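Local coordinates for coenzyme Q-binding protein COQ10 START domain-containing protein (Thermus thermophilus, PDB 2D4R) that is of unknown function but probably binds a lipid or similar hydrophobic ligand, as START-domain proteins do, at residues L134-G137 and L138-V142. Sequence-based numbering, arbitrary orientation.
Sequences LLKG and LEERV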
# COMPACT_ATOMS: atom_id res chain seq x y z
N LEU A 134 -0.47 -6.27 1.74
CA LEU A 134 -0.57 -4.97 2.40
C LEU A 134 -1.92 -4.87 3.08
O LEU A 134 -2.05 -4.26 4.14
CB LEU A 134 -0.38 -3.82 1.39
CG LEU A 134 1.06 -3.48 0.97
CD1 LEU A 134 1.07 -2.22 0.12
CD2 LEU A 134 1.93 -3.27 2.19
N LEU A 135 -2.93 -5.51 2.49
CA LEU A 135 -4.29 -5.43 3.01
C LEU A 135 -4.57 -6.44 4.13
O LEU A 135 -5.33 -6.16 5.05
CB LEU A 135 -5.30 -5.65 1.90
CG LEU A 135 -5.48 -4.55 0.86
CD1 LEU A 135 -6.76 -4.83 0.09
CD2 LEU A 135 -5.56 -3.20 1.54
N LYS A 136 -3.96 -7.61 4.04
CA LYS A 136 -4.08 -8.60 5.09
C LYS A 136 -3.32 -8.10 6.32
O LYS A 136 -3.71 -8.35 7.45
CB LYS A 136 -3.53 -9.95 4.61
CG LYS A 136 -3.71 -11.10 5.59
CD LYS A 136 -2.50 -11.23 6.51
CE LYS A 136 -2.61 -12.49 7.34
NZ LYS A 136 -2.92 -13.66 6.48
N GLY A 137 -2.22 -7.39 6.07
CA GLY A 137 -1.49 -6.77 7.16
C GLY A 137 -2.28 -5.66 7.82
O GLY A 137 -2.15 -5.44 9.02
N LEU A 138 -3.10 -4.94 7.06
CA LEU A 138 -3.95 -3.90 7.64
C LEU A 138 -5.06 -4.53 8.49
O LEU A 138 -5.41 -4.01 9.55
CB LEU A 138 -4.55 -2.99 6.54
CG LEU A 138 -5.75 -2.09 6.92
CD1 LEU A 138 -5.37 -1.20 8.08
CD2 LEU A 138 -6.18 -1.25 5.72
N GLU A 139 -5.58 -5.67 8.04
CA GLU A 139 -6.54 -6.47 8.81
C GLU A 139 -5.96 -6.75 10.18
O GLU A 139 -6.64 -6.62 11.20
CB GLU A 139 -6.80 -7.80 8.11
CG GLU A 139 -8.21 -8.00 7.61
CD GLU A 139 -9.06 -8.84 8.55
OE1 GLU A 139 -9.69 -9.81 8.08
OE2 GLU A 139 -9.10 -8.53 9.75
N GLU A 140 -4.69 -7.12 10.20
CA GLU A 140 -4.04 -7.55 11.41
C GLU A 140 -3.67 -6.38 12.30
O GLU A 140 -3.45 -6.54 13.50
CB GLU A 140 -2.79 -8.36 11.06
CG GLU A 140 -3.11 -9.66 10.34
CD GLU A 140 -1.87 -10.48 10.03
OE1 GLU A 140 -0.83 -9.86 9.73
OE2 GLU A 140 -1.94 -11.73 10.11
N ARG A 141 -3.59 -5.19 11.70
CA ARG A 141 -3.33 -3.99 12.48
C ARG A 141 -4.61 -3.67 13.23
O ARG A 141 -4.60 -3.40 14.42
CB ARG A 141 -2.97 -2.82 11.56
CG ARG A 141 -1.87 -1.90 12.06
CD ARG A 141 -2.04 -1.48 13.50
NE ARG A 141 -1.66 -0.08 13.71
CZ ARG A 141 -1.50 0.48 14.91
NH1 ARG A 141 -1.68 -0.23 16.02
NH2 ARG A 141 -1.17 1.76 15.02
N VAL A 142 -5.72 -3.71 12.49
CA VAL A 142 -7.00 -3.24 13.00
C VAL A 142 -7.48 -4.14 14.13
O VAL A 142 -8.05 -3.66 15.11
CB VAL A 142 -8.07 -3.19 11.86
CG1 VAL A 142 -9.40 -2.75 12.41
CG2 VAL A 142 -7.62 -2.22 10.78
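K136 and E140 meet one turn apart on the outer face of helix 120-144, the lysine's methylene chain running obliquely over the glutamate's carboxylate. CD of K136 lies 3.7 Å from CD of E140, whereas the ammonium nitrogen NZ of K136 stays 4.2 Å from OE2 of E140, too long to count as a salt bridge. With CG anti to the backbone N (chi1 -175°), the lysine chain bends at chi2 and again at chi4, and its charged end is held only loosely. Were E140 an alanine, the K136 ammonium would probably lose its nearby negative charge and its chain a surface to lie on.

Beneath this solvent-side pair the backbone follows the i to i+4 pattern with bonds of uneven quality. E139 N donates to L135 O at 3.0 Å with an N-H...O angle of 157°, and E140 N reaches K136 O at 3.2 Å, while the bond from R141 N to G137 O is weak. The inward side is closely packed: L134, L135 and L138 all lie against W91 of the sheet, and L138 also touches V17 and A21 of helix 14-22. A long amphipathic C-terminal helix laid over a curved antiparallel sheet is characteristic of the Bet v 1-like, START-type helix-grip fold.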